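Local coordinates for NANS (YJHS), A 9-O-acetyl N-acetylneuraminic acid esterase (PDB 3PT5), which probably removes the 9-O-acetyl group from 9-O-acetyl-N-acetylneuraminic acid, acting as an esterase of the SGNH hydrolase clan, at residues P116-P119 / D120-I124; D82-M86 / Q87-H91; H148-S151 / H152-R156; G102-Q106 / A107-A111; G236-W240 / Y241-N245. All blocks are in the same frame, centred on the assembly; numbering follows the deposited sequence.

Contact 1: residues P116-P119 / D120-I124; sequences PFIP and DNAGI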
loop_
_atom_site.group_PDB
_atom_site.type_symbol
_atom_site.label_atom_id
_atom_site.label_comp_id
_atom_site.label_asym_id
_atom_site.label_seq_id
_atom_site.Cartn_x
_atom_site.Cartn_y
_atom_site.Cartn_z
ATOM N N PRO A 116 9.806 -16.381 0.750
ATOM C CA PRO A 116 10.708 -17.525 0.527
ATOM C C PRO A 116 12.171 -17.143 0.502
ATOM O O PRO A 116 13.040 -18.016 0.601
ATOM C CB PRO A 116 10.293 -18.034 -0.855
ATOM C CG PRO A 116 8.940 -17.516 -1.081
ATOM C CD PRO A 116 8.837 -16.232 -0.359
ATOM N N PHE A 117 12.453 -15.849 0.400
ATOM C CA PHE A 117 13.819 -15.369 0.238
ATOM C C PHE A 117 14.538 -14.940 1.518
ATOM O O PHE A 117 15.717 -14.544 1.497
ATOM C CB PHE A 117 13.794 -14.238 -0.782
ATOM C CG PHE A 117 13.417 -14.694 -2.147
ATOM C CD1 PHE A 117 14.363 -15.283 -2.987
ATOM C CD2 PHE A 117 12.116 -14.564 -2.591
ATOM C CE1 PHE A 117 14.004 -15.707 -4.260
ATOM C CE2 PHE A 117 11.758 -14.968 -3.840
ATOM C CZ PHE A 117 12.702 -15.547 -4.688
ATOM N N ILE A 118 13.843 -15.035 2.648
ATOM C CA ILE A 118 14.414 -14.567 3.933
ATOM C C ILE A 118 14.652 -15.743 4.884
ATOM O O ILE A 118 14.141 -16.839 4.651
ATOM C CB ILE A 118 13.499 -13.495 4.629
ATOM C CG1 ILE A 118 12.254 -14.149 5.203
ATOM C CG2 ILE A 118 13.136 -12.327 3.689
ATOM C CD1 ILE A 118 11.385 -13.214 5.992
ATOM N N PRO A 119 15.451 -15.534 5.966
ATOM C CA PRO A 119 15.776 -16.683 6.815
ATOM C C PRO A 119 14.586 -17.324 7.519
ATOM O O PRO A 119 13.656 -16.644 7.820
ATOM C CB PRO A 119 16.744 -16.093 7.835
ATOM C CG PRO A 119 17.389 -14.953 7.107
ATOM C CD PRO A 119 16.253 -14.349 6.322
ATOM N N ASP A 120 14.642 -18.625 7.795
ATOM C CA ASP A 120 13.519 -19.305 8.478
ATOM C C ASP A 120 13.045 -18.653 9.787
ATOM O O ASP A 120 11.906 -18.842 10.186
ATOM C CB ASP A 120 13.863 -20.774 8.800
ATOM C CG ASP A 120 13.795 -21.684 7.595
ATOM O OD1 ASP A 120 13.235 -21.300 6.535
ATOM O OD2 ASP A 120 14.288 -22.831 7.726
ATOM N N ASN A 121 13.930 -17.942 10.476
ATOM C CA ASN A 121 13.649 -17.412 11.788
ATOM C C ASN A 121 13.208 -15.939 11.716
ATOM O O ASN A 121 13.047 -15.264 12.730
ATOM C CB ASN A 121 14.863 -17.606 12.702
ATOM C CG ASN A 121 16.059 -16.741 12.294
ATOM O OD1 ASN A 121 16.329 -16.536 11.109
ATOM N ND2 ASN A 121 16.775 -16.235 13.277
ATOM N N ALA A 122 12.991 -15.478 10.486
ATOM C CA ALA A 122 12.508 -14.123 10.234
ATOM C C ALA A 122 11.091 -14.129 9.689
ATOM O O ALA A 122 10.655 -15.095 9.031
ATOM C CB ALA A 122 13.429 -13.424 9.243
ATOM N N GLY A 123 10.358 -13.056 9.953
ATOM C CA GLY A 123 9.072 -12.867 9.305
ATOM C C GLY A 123 9.108 -11.557 8.521
ATOM O O GLY A 123 10.137 -10.923 8.427
ATOM N N ILE A 124 7.961 -11.173 7.978
ATOM C CA ILE A 124 7.820 -9.935 7.238
ATOM C C ILE A 124 6.793 -9.099 8.011
ATOM O O ILE A 124 5.752 -9.635 8.411
ATOM C CB ILE A 124 7.272 -10.165 5.783
ATOM C CG1 ILE A 124 8.201 -11.048 4.896
ATOM C CG2 ILE A 124 6.973 -8.820 5.125
ATOM C CD1 ILE A 124 9.422 -10.329 4.341
#
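The side chain of I118 touches through its terminal methyl CD1, which meets I124 CD1 at 3.9 Å and A122 CB at 3.8 Å. The same methyl lies 3.6 Å from A122 O and equally close to G123 O, against the backbone that runs into strand 122-130. It gets there because CG1 stands between the backbone N and carbonyl carbon of I118 (chi1 73°) and the chain then runs out straight; a long branched residue suits this spanning position. Next to it, the P119 ring edges up to A122, CD to CB 4.2 Å. P119 also opens the type I turn to A122, the last part of the connection from helix 107-114 to strand 122-130, a parallel strand of the central sheet. A122 N closes the turn on P119 O at 3.0 Å. D120 and N121, exposed polar residues, fill the two middle positions, and N121 turns its amide to D19. Farther out, strand 20-28 covers the prolyl and isoleucyl side chains through Y20 and Y22, while R51 binds A122 O.

Contact 2: residues D82-M86 / Q87-H91; sequences DVQDM and QSYHH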
loop_
_atom_site.group_PDB
_atom_site.type_symbol
_atom_site.label_atom_id
_atom_site.label_comp_id
_atom_site.label_asym_id
_atom_site.label_seq_id
_atom_site.Cartn_x
_atom_site.Cartn_y
_atom_site.Cartn_z
ATOM N N ASP A 82 -4.583 0.299 6.892
ATOM C CA ASP A 82 -4.237 1.635 6.412
ATOM C C ASP A 82 -5.056 2.697 7.137
ATOM O O ASP A 82 -5.981 2.368 7.897
ATOM C CB ASP A 82 -4.413 1.662 4.893
ATOM C CG ASP A 82 -3.312 0.834 4.162
ATOM O OD1 ASP A 82 -2.133 1.238 4.247
ATOM O OD2 ASP A 82 -3.614 -0.206 3.509
ATOM N N VAL A 83 -4.721 3.971 6.919
ATOM C CA VAL A 83 -5.412 5.072 7.578
ATOM C C VAL A 83 -6.889 5.068 7.220
ATOM O O VAL A 83 -7.761 5.347 8.077
ATOM C CB VAL A 83 -4.788 6.424 7.170
ATOM C CG1 VAL A 83 -5.440 7.572 7.915
ATOM C CG2 VAL A 83 -3.277 6.400 7.395
ATOM N N GLN A 84 -7.183 4.761 5.959
ATOM C CA GLN A 84 -8.559 4.521 5.556
ATOM C C GLN A 84 -8.964 3.059 5.700
ATOM O O GLN A 84 -8.306 2.159 5.161
ATOM C CB GLN A 84 -8.768 4.959 4.123
ATOM C CG GLN A 84 -10.218 4.939 3.720
ATOM C CD GLN A 84 -10.393 5.206 2.259
ATOM O OE1 GLN A 84 -9.407 5.219 1.496
ATOM N NE2 GLN A 84 -11.639 5.379 1.833
ATOM N N ASP A 85 -10.066 2.820 6.407
ATOM C CA ASP A 85 -10.528 1.468 6.705
ATOM C C ASP A 85 -11.485 0.963 5.630
ATOM O O ASP A 85 -12.610 1.473 5.503
ATOM C CB ASP A 85 -11.220 1.490 8.091
ATOM C CG ASP A 85 -11.667 0.116 8.574
ATOM O OD1 ASP A 85 -11.696 -0.861 7.791
ATOM O OD2 ASP A 85 -12.035 0.023 9.780
ATOM N N MET A 86 -11.022 -0.005 4.827
ATOM C CA MET A 86 -11.826 -0.541 3.723
ATOM C C MET A 86 -12.499 -1.874 4.059
ATOM O O MET A 86 -13.126 -2.486 3.195
ATOM C CB MET A 86 -10.948 -0.732 2.463
ATOM C CG MET A 86 -10.209 0.525 1.968
ATOM S SD MET A 86 -11.293 1.907 1.573
ATOM C CE MET A 86 -11.946 1.316 0.013
ATOM N N GLN A 87 -12.375 -2.328 5.305
ATOM C CA GLN A 87 -12.714 -3.703 5.655
ATOM C C GLN A 87 -14.195 -4.026 5.592
ATOM O O GLN A 87 -14.552 -5.196 5.538
ATOM C CB GLN A 87 -12.135 -4.076 7.019
ATOM C CG GLN A 87 -10.615 -3.949 7.126
ATOM C CD GLN A 87 -10.147 -4.536 8.404
ATOM O OE1 GLN A 87 -10.823 -4.400 9.436
ATOM N NE2 GLN A 87 -8.974 -5.163 8.385
ATOM N N SER A 88 -15.037 -2.994 5.580
ATOM C CA SER A 88 -16.489 -3.156 5.419
ATOM C C SER A 88 -17.023 -2.950 3.984
ATOM O O SER A 88 -18.225 -3.059 3.742
ATOM C CB SER A 88 -17.255 -2.276 6.427
ATOM O OG SER A 88 -16.964 -2.671 7.768
ATOM N N TYR A 89 -16.131 -2.694 3.025
ATOM C CA TYR A 89 -16.565 -2.593 1.645
ATOM C C TYR A 89 -16.696 -3.989 1.038
ATOM O O TYR A 89 -15.951 -4.325 0.110
ATOM C CB TYR A 89 -15.560 -1.779 0.839
ATOM C CG TYR A 89 -15.660 -0.294 1.046
ATOM C CD1 TYR A 89 -15.053 0.312 2.139
ATOM C CD2 TYR A 89 -16.337 0.507 0.129
ATOM C CE1 TYR A 89 -15.100 1.702 2.323
ATOM C CE2 TYR A 89 -16.388 1.894 0.296
ATOM C CZ TYR A 89 -15.795 2.475 1.411
ATOM O OH TYR A 89 -15.850 3.851 1.595
ATOM N N HIS A 90 -17.611 -4.803 1.556
ATOM C CA HIS A 90 -17.707 -6.192 1.132
ATOM C C HIS A 90 -18.178 -6.328 -0.291
ATOM O O HIS A 90 -19.022 -5.533 -0.771
ATOM C CB HIS A 90 -18.681 -6.990 2.014
ATOM C CG HIS A 90 -18.425 -6.846 3.480
ATOM N ND1 HIS A 90 -17.161 -6.926 4.035
ATOM C CD2 HIS A 90 -19.276 -6.646 4.515
ATOM C CE1 HIS A 90 -17.242 -6.757 5.346
ATOM N NE2 HIS A 90 -18.521 -6.607 5.663
ATOM N N HIS A 91 -17.660 -7.363 -0.954
ATOM C CA HIS A 91 -18.165 -7.780 -2.232
ATOM C C HIS A 91 -19.574 -8.378 -2.032
ATOM O O HIS A 91 -19.817 -9.069 -1.039
ATOM C CB HIS A 91 -17.221 -8.853 -2.781
ATOM C CG HIS A 91 -17.479 -9.195 -4.197
ATOM N ND1 HIS A 91 -18.471 -10.071 -4.578
ATOM C CD2 HIS A 91 -16.880 -8.780 -5.341
ATOM C CE1 HIS A 91 -18.466 -10.198 -5.892
ATOM N NE2 HIS A 91 -17.509 -9.421 -6.382
HETATM O O HOH W 1 -14.075 5.228 3.439
HETATM O O HOH W 2 -14.837 -0.081 5.685
HETATM O O HOH W 3 -12.565 -2.717 10.217
HETATM O O HOH W 4 -14.742 -1.768 8.859
#
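M86 and Y89 make the close-packed part of this loop. The M86 chain, bent at chi2 and chi3, lays its CE methyl over one face of the Y89 ring, 4.0 Å from the centroid, as a CH-pi contact. SD stands obliquely beside the same ring, 3.9 Å from CE1, so the pair is also a Met-aromatic contact. At the ring edge a water, 2.9 Å from Y89 OH, links that hydroxyl to Q84 NE2, while Q84 OE1 is bonded to the Y35 hydroxyl. A type I turn brings M86 and Y89 together, with Y89 N bound to M86 O at 3.0 Å. The D85 flank is wetter. Its carboxylate lies anti to the backbone N (chi1 -176°), and OD1 accepts from Q87 N at 3.0 Å, making an Asx turn; a water joins D85 O to S88 N. By contrast, the buried amide of Q87 gives NE2 to C79 O and T61 O. Round D85, then, a carboxylate, probably ionised, and a water serve the N-H groups of Q87 and S88.

Contact 3: residues H148-S151 / H152-R156; sequences HGAS and HDACR
The hydroxyl of S151 and the carboxylate of D153 meet across a tight turn. Both residues carry their first side-chain branch between the backbone N and the carbonyl carbon, with chi1 58° in S151 and 67° in D153, and this shared setting brings the two groups together. S151 OG donates to D153 OD1 at 2.7 Å, coming from above the carboxylate plane by 36°. OG also accepts from T143 N, so the small hydroxyl acts in both directions at once, a task suited to serine. In the backbone, S151 O receives A154 N at 3.0 Å, closing a type I turn with H152 and D153 at its exposed corners. The turn leaves strand 149-150, which pairs with strand 144-145 in a two-stranded antiparallel sheet; a classic beta bulge sets H148 and G149 opposite S145 on the partner strand, and glycine fits its positive phi. On the inner side the methyls A150 CB and A154 CB meet at 4.0 Å; a methyl on each side lets the chain come this close. A154 packs on P162 and L163 at the start of helix 162-176, and A150 N is held by D166 of that helix.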
loop_
_atom_site.group_PDB
_atom_site.type_symbol
_atom_site.label_atom_id
_atom_site.label_comp_id
_atom_site.label_asym_id
_atom_site.label_seq_id
_atom_site.Cartn_x
_atom_site.Cartn_y
_atom_site.Cartn_z
ATOM N N HIS A 148 -3.310 6.661 18.689
ATOM C CA HIS A 148 -4.105 6.035 17.620
ATOM C C HIS A 148 -3.743 6.403 16.164
ATOM O O HIS A 148 -4.365 5.885 15.235
ATOM C CB HIS A 148 -5.605 6.298 17.828
ATOM C CG HIS A 148 -6.135 5.773 19.120
ATOM N ND1 HIS A 148 -6.420 4.440 19.317
ATOM C CD2 HIS A 148 -6.439 6.399 20.282
ATOM C CE1 HIS A 148 -6.874 4.265 20.546
ATOM N NE2 HIS A 148 -6.888 5.439 21.155
ATOM N N GLY A 149 -2.777 7.294 15.974
ATOM C CA GLY A 149 -2.285 7.614 14.625
ATOM C C GLY A 149 -3.111 8.656 13.926
ATOM O O GLY A 149 -3.912 9.346 14.572
ATOM N N ALA A 150 -2.921 8.788 12.608
ATOM C CA ALA A 150 -3.625 9.825 11.824
ATOM C C ALA A 150 -5.147 9.671 11.887
ATOM O O ALA A 150 -5.650 8.551 11.882
ATOM C CB ALA A 150 -3.149 9.806 10.374
ATOM N N SER A 151 -5.863 10.807 11.960
ATOM C CA SER A 151 -7.321 10.818 12.023
ATOM C C SER A 151 -7.896 10.308 10.709
ATOM O O SER A 151 -7.228 10.381 9.678
ATOM C CB SER A 151 -7.850 12.238 12.305
ATOM O OG SER A 151 -7.435 13.198 11.324
ATOM N N HIS A 152 -9.146 9.841 10.751
ATOM C CA HIS A 152 -9.864 9.368 9.554
ATOM C C HIS A 152 -9.832 10.376 8.409
ATOM O O HIS A 152 -9.848 9.978 7.237
ATOM C CB HIS A 152 -11.342 9.067 9.861
ATOM C CG HIS A 152 -11.559 8.093 10.975
ATOM N ND1 HIS A 152 -12.588 8.227 11.887
ATOM C CD2 HIS A 152 -10.890 6.967 11.326
ATOM C CE1 HIS A 152 -12.541 7.226 12.750
ATOM N NE2 HIS A 152 -11.521 6.447 12.432
ATOM N N ASP A 153 -9.808 11.667 8.752
ATOM C CA ASP A 153 -9.836 12.754 7.779
ATOM C C ASP A 153 -8.465 13.373 7.420
ATOM O O ASP A 153 -8.402 14.442 6.820
ATOM C CB ASP A 153 -10.834 13.842 8.214
ATOM C CG ASP A 153 -10.409 14.577 9.480
ATOM O OD1 ASP A 153 -9.824 13.952 10.393
ATOM O OD2 ASP A 153 -10.675 15.789 9.569
ATOM N N ALA A 154 -7.370 12.700 7.754
ATOM C CA ALA A 154 -6.054 13.182 7.343
ATOM C C ALA A 154 -5.838 12.780 5.872
ATOM O O ALA A 154 -5.709 11.597 5.563
ATOM C CB ALA A 154 -4.966 12.599 8.248
ATOM N N CYS A 155 -5.815 13.768 4.979
ATOM C CA CYS A 155 -5.772 13.512 3.532
ATOM C C CYS A 155 -4.696 14.312 2.854
ATOM O O CYS A 155 -4.615 14.336 1.650
ATOM C CB CYS A 155 -7.105 13.900 2.890
ATOM S SG CYS A 155 -8.514 12.964 3.457
ATOM N N ARG A 156 -3.867 14.995 3.634
ATOM C CA ARG A 156 -2.818 15.827 3.072
ATOM C C ARG A 156 -1.435 15.246 3.351
ATOM O O ARG A 156 -1.039 15.116 4.501
ATOM C CB ARG A 156 -2.933 17.274 3.598
ATOM C CG ARG A 156 -1.913 18.231 2.986
ATOM C CD ARG A 156 -2.299 18.576 1.570
ATOM N NE ARG A 156 -3.495 19.410 1.534
ATOM C CZ ARG A 156 -3.542 20.615 0.979
ATOM N NH1 ARG A 156 -2.482 21.104 0.342
ATOM N NH2 ARG A 156 -4.686 21.302 1.010
#

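Contact 4: residues G102-Q106 / A107-A111; sequences GTVGQ and ALHIA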
loop_
_atom_site.group_PDB
_atom_site.type_symbol
_atom_site.label_atom_id
_atom_site.label_comp_id
_atom_site.label_asym_id
_atom_site.label_seq_id
_atom_site.Cartn_x
_atom_site.Cartn_y
_atom_site.Cartn_z
ATOM N N GLY A 102 -14.419 -6.937 2.838
ATOM C CA GLY A 102 -13.736 -5.793 2.260
ATOM C C GLY A 102 -13.171 -5.952 0.864
ATOM O O GLY A 102 -13.548 -6.835 0.093
ATOM N N THR A 103 -12.271 -5.031 0.550
ATOM C CA THR A 103 -11.594 -4.993 -0.733
ATOM C C THR A 103 -10.205 -5.623 -0.605
ATOM O O THR A 103 -9.808 -6.047 0.472
ATOM C CB THR A 103 -11.418 -3.531 -1.144
ATOM O OG1 THR A 103 -11.033 -2.788 0.021
ATOM C CG2 THR A 103 -12.726 -3.021 -1.725
ATOM N N VAL A 104 -9.479 -5.709 -1.721
ATOM C CA VAL A 104 -8.196 -6.415 -1.731
ATOM C C VAL A 104 -7.053 -5.459 -2.054
ATOM O O VAL A 104 -7.146 -4.699 -3.016
ATOM C CB VAL A 104 -8.220 -7.538 -2.776
ATOM C CG1 VAL A 104 -6.883 -8.252 -2.888
ATOM C CG2 VAL A 104 -9.316 -8.564 -2.394
ATOM N N GLY A 105 -5.986 -5.526 -1.256
ATOM C CA GLY A 105 -4.749 -4.762 -1.463
ATOM C C GLY A 105 -3.574 -5.704 -1.658
ATOM O O GLY A 105 -3.609 -6.829 -1.147
ATOM N N GLN A 106 -2.518 -5.223 -2.320
ATOM C CA GLN A 106 -1.356 -6.038 -2.669
ATOM C C GLN A 106 -0.325 -6.237 -1.569
ATOM O O GLN A 106 0.633 -6.965 -1.801
ATOM C CB GLN A 106 -0.611 -5.460 -3.891
ATOM C CG GLN A 106 -0.021 -4.040 -3.681
ATOM C CD GLN A 106 -0.981 -2.925 -4.117
ATOM O OE1 GLN A 106 -2.199 -3.129 -4.145
ATOM N NE2 GLN A 106 -0.439 -1.752 -4.458
ATOM N N ALA A 107 -0.447 -5.583 -0.398
ATOM C CA ALA A 107 0.641 -5.682 0.609
ATOM C C ALA A 107 0.859 -7.161 0.989
ATOM O O ALA A 107 2.001 -7.632 1.115
ATOM C CB ALA A 107 0.308 -4.871 1.846
ATOM N N LEU A 108 -0.247 -7.901 1.147
ATOM C CA LEU A 108 -0.147 -9.309 1.534
ATOM C C LEU A 108 0.644 -10.127 0.503
ATOM O O LEU A 108 1.447 -10.984 0.864
ATOM C CB LEU A 108 -1.537 -9.923 1.737
ATOM C CG LEU A 108 -1.594 -11.438 1.988
ATOM C CD1 LEU A 108 -0.817 -11.791 3.277
ATOM C CD2 LEU A 108 -3.049 -11.881 2.118
ATOM N N HIS A 109 0.400 -9.851 -0.772
ATOM C CA HIS A 109 0.990 -10.607 -1.875
ATOM C C HIS A 109 2.439 -10.273 -2.098
ATOM O O HIS A 109 3.226 -11.158 -2.432
ATOM C CB HIS A 109 0.152 -10.362 -3.113
ATOM C CG HIS A 109 -1.293 -10.552 -2.841
ATOM N ND1 HIS A 109 -2.137 -9.496 -2.570
ATOM C CD2 HIS A 109 -2.023 -11.681 -2.641
ATOM C CE1 HIS A 109 -3.340 -9.965 -2.286
ATOM N NE2 HIS A 109 -3.299 -11.283 -2.323
ATOM N N ILE A 110 2.788 -9.012 -1.845
ATOM C CA ILE A 110 4.218 -8.618 -1.805
ATOM C C ILE A 110 4.928 -9.410 -0.719
ATOM O O ILE A 110 5.903 -10.114 -0.997
ATOM C CB ILE A 110 4.384 -7.109 -1.635
ATOM C CG1 ILE A 110 3.844 -6.444 -2.898
ATOM C CG2 ILE A 110 5.861 -6.754 -1.392
ATOM C CD1 ILE A 110 3.637 -4.913 -2.766
ATOM N N ALA A 111 4.376 -9.368 0.492
ATOM C CA ALA A 111 4.916 -10.097 1.616
ATOM C C ALA A 111 5.039 -11.607 1.340
ATOM O O ALA A 111 6.098 -12.198 1.633
ATOM C CB ALA A 111 4.071 -9.816 2.851
HETATM O O HOH W 5 -2.860 -6.795 1.630
#
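Q106 and I110 are joined through both backbone and side chain. I110 N gives its hydrogen to Q106 O at 3.0 Å, almost straight at 167°. The same oxygen accepts a second, weak bond from H109 N at 3.1 Å, bent to 121°. L108 N is served differently: a water accepts from it and donates to G105 O, 2.9 Å from each of these atoms, and so meets two backbone needs at the point where the helix starts. Farther on, A111 N to A107 O carries the helical pattern forward.

The side-chain polar groups are satisfied outside the segments. The Q106 chain, CG between the backbone N and carbonyl carbon (chi1 62°), bends at chi2, its OE1 taking a bond from R318 and its NE2 giving one to N31 O, while its CG lies beside I110 CD1 at 3.9 Å, the two chains pointing the same way. H109 binds D46 through NE2. Its ring is fitted against the preceding chain: Q106 CA lies at the ring edge, G105 O is 3.3 Å from H109 CE1, and the V104 side chain crosses that of H109 at about a right angle, with V104 CG1 4.0 Å from H109 CE1. A107, small enough for close packing, touches I126. This is the first turn of a helix laid on the central parallel strands of an alpha/beta fold, as in SGNH hydrolases.

Contact 5: residues G236-W240 / Y241-N245; sequences GDTTW and YWKEN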
loop_
_atom_site.group_PDB
_atom_site.type_symbol
_atom_site.label_atom_id
_atom_site.label_comp_id
_atom_site.label_asym_id
_atom_site.label_seq_id
_atom_site.Cartn_x
_atom_site.Cartn_y
_atom_site.Cartn_z
ATOM N N GLY A 236 5.445 3.160 -7.309
ATOM C CA GLY A 236 4.682 2.460 -8.325
ATOM C C GLY A 236 3.926 3.377 -9.263
ATOM O O GLY A 236 3.550 4.503 -8.923
ATOM N N ASP A 237 3.670 2.847 -10.446
ATOM C CA ASP A 237 2.896 3.534 -11.472
ATOM C C ASP A 237 1.391 3.582 -11.111
ATOM O O ASP A 237 0.962 3.154 -10.014
ATOM C CB ASP A 237 3.131 2.784 -12.797
ATOM C CG ASP A 237 2.996 3.672 -14.049
ATOM O OD1 ASP A 237 2.610 4.858 -13.936
ATOM O OD2 ASP A 237 3.288 3.155 -15.160
ATOM N N THR A 238 0.591 4.123 -12.016
ATOM C CA THR A 238 -0.852 4.219 -11.807
ATOM C C THR A 238 -1.575 3.555 -12.989
ATOM O O THR A 238 -0.921 2.979 -13.872
ATOM C CB THR A 238 -1.286 5.682 -11.597
ATOM O OG1 THR A 238 -2.681 5.728 -11.242
ATOM C CG2 THR A 238 -1.026 6.523 -12.815
ATOM N N THR A 239 -2.915 3.582 -12.973
ATOM C CA THR A 239 -3.699 2.906 -14.013
ATOM C C THR A 239 -3.790 3.703 -15.302
ATOM O O THR A 239 -3.510 4.908 -15.326
ATOM C CB THR A 239 -5.149 2.610 -13.577
ATOM O OG1 THR A 239 -5.937 3.802 -13.705
ATOM C CG2 THR A 239 -5.187 2.101 -12.159
ATOM N N TRP A 240 -4.275 3.034 -16.341
ATOM C CA TRP A 240 -4.365 3.646 -17.651
ATOM C C TRP A 240 -5.297 4.833 -17.661
ATOM O O TRP A 240 -5.103 5.751 -18.452
ATOM C CB TRP A 240 -4.824 2.625 -18.692
ATOM C CG TRP A 240 -6.190 2.017 -18.500
ATOM C CD1 TRP A 240 -6.469 0.780 -17.948
ATOM C CD2 TRP A 240 -7.445 2.549 -18.945
ATOM N NE1 TRP A 240 -7.834 0.535 -18.004
ATOM C CE2 TRP A 240 -8.447 1.598 -18.614
ATOM C CE3 TRP A 240 -7.829 3.743 -19.591
ATOM C CZ2 TRP A 240 -9.806 1.818 -18.883
ATOM C CZ3 TRP A 240 -9.190 3.953 -19.859
ATOM C CH2 TRP A 240 -10.153 2.996 -19.497
ATOM N N TYR A 241 -6.302 4.813 -16.782
ATOM C CA TYR A 241 -7.255 5.946 -16.678
ATOM C C TYR A 241 -6.508 7.266 -16.421
ATOM O O TYR A 241 -6.725 8.305 -17.122
ATOM C CB TYR A 241 -8.299 5.692 -15.571
ATOM C CG TYR A 241 -9.050 6.974 -15.264
ATOM C CD1 TYR A 241 -10.068 7.413 -16.109
ATOM C CD2 TYR A 241 -8.693 7.773 -14.190
ATOM C CE1 TYR A 241 -10.741 8.608 -15.870
ATOM C CE2 TYR A 241 -9.350 8.985 -13.936
ATOM C CZ TYR A 241 -10.365 9.386 -14.795
ATOM O OH TYR A 241 -11.018 10.560 -14.569
ATOM N N TRP A 242 -5.632 7.240 -15.417
ATOM C CA TRP A 242 -4.932 8.443 -14.961
ATOM C C TRP A 242 -3.899 8.910 -15.997
ATOM O O TRP A 242 -3.803 10.090 -16.321
ATOM C CB TRP A 242 -4.258 8.122 -13.623
ATOM C CG TRP A 242 -5.256 7.852 -12.541
ATOM C CD1 TRP A 242 -5.620 6.616 -12.029
ATOM C CD2 TRP A 242 -6.082 8.817 -11.882
ATOM N NE1 TRP A 242 -6.564 6.774 -11.057
ATOM C CE2 TRP A 242 -6.890 8.103 -10.944
ATOM C CE3 TRP A 242 -6.207 10.213 -11.972
ATOM C CZ2 TRP A 242 -7.810 8.740 -10.099
ATOM C CZ3 TRP A 242 -7.133 10.860 -11.122
ATOM C CH2 TRP A 242 -7.926 10.110 -10.199
ATOM N N LYS A 243 -3.161 7.957 -16.540
ATOM C CA LYS A 243 -2.206 8.249 -17.613
ATOM C C LYS A 243 -2.836 8.825 -18.864
ATOM O O LYS A 243 -2.251 9.715 -19.489
ATOM C CB LYS A 243 -1.481 6.993 -18.034
ATOM C CG LYS A 243 -0.673 6.336 -16.985
ATOM C CD LYS A 243 -0.083 5.164 -17.636
ATOM C CE LYS A 243 0.842 4.404 -16.742
ATOM N NZ LYS A 243 1.961 3.868 -17.577
ATOM N N GLU A 244 -3.987 8.300 -19.281
ATOM C CA GLU A 244 -4.589 8.764 -20.549
ATOM C C GLU A 244 -5.271 10.105 -20.390
ATOM O O GLU A 244 -5.330 10.888 -21.333
ATOM C CB GLU A 244 -5.629 7.772 -21.073
ATOM C CG GLU A 244 -5.044 6.450 -21.550
ATOM C CD GLU A 244 -6.053 5.606 -22.344
ATOM O OE1 GLU A 244 -7.156 6.106 -22.652
ATOM O OE2 GLU A 244 -5.758 4.434 -22.649
ATOM N N ASN A 245 -5.791 10.369 -19.200
ATOM C CA ASN A 245 -6.641 11.540 -18.979
ATOM C C ASN A 245 -5.886 12.775 -18.470
ATOM O O ASN A 245 -6.385 13.905 -18.573
ATOM C CB ASN A 245 -7.807 11.176 -18.051
ATOM C CG ASN A 245 -8.947 10.487 -18.795
ATOM O OD1 ASN A 245 -9.790 11.148 -19.416
ATOM N ND2 ASN A 245 -8.979 9.154 -18.746
#
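K243 NZ meets D237 OD2 at 2.8 Å, a salt bridge that ties the helix back to the chain leading into it. The ammonium comes on the syn side of the carboxylate, 27° out of its plane, and the lysine chain is extended until it bends at chi4. D237 OD1 takes the Y250 hydroxyl. T239 is the N-cap: its OG1, set between the backbone N and carbonyl carbon (chi1 80°), accepts a weak bond from Y241 N at 3.3 Å and is itself bonded to S310 O. T239 O receives further weak bonds from the N-H groups of W242 and K243, before the firmer E244 N to W240 O bond at 2.9 Å sets the helical pattern. Threonine's short hydroxyl suits this start. T238 OG1 comes within 3.2 Å of W242 CD1, the two chains crossing at about a right angle, and binds E192. E244 lies obliquely beside the W240 indole, carboxylate and ring 48° apart, its charge paired with R276, while the indole NE1 reaches E284. The chain leaves strand 233-236, where G236 bonds W188 of strand 182-189 and D237, just past it, V268 of strand 265-268, and enters helix 240-245, with helix 247-253 adjoining through Y250.

How the contacts relate
Contact 4 is the fully buried one, its centre about 8 Å from that of the chain; contacts 1, 2, 3 and 5 are partly buried and lie farther out. Contact 4 opens helix 107-114 and contact 1 leads into the strand 122-130 that follows it, and A111 packs on I124. Contact 2 touches both contact 4, where H90 probably bonds G102 and M86 packs on T103, and contact 3, where V83 meets A150 and S151. Contact 5 touches none of the others. Contacts 1, 2 and 3 each use a type I turn, set off by apolar contacts in 1, a Met-aromatic pair with waters in 2 and a hydroxyl-carboxylate bond in 3; 4 and 5 begin helices, one with a bridging water, the other with a threonine cap and salt bridge.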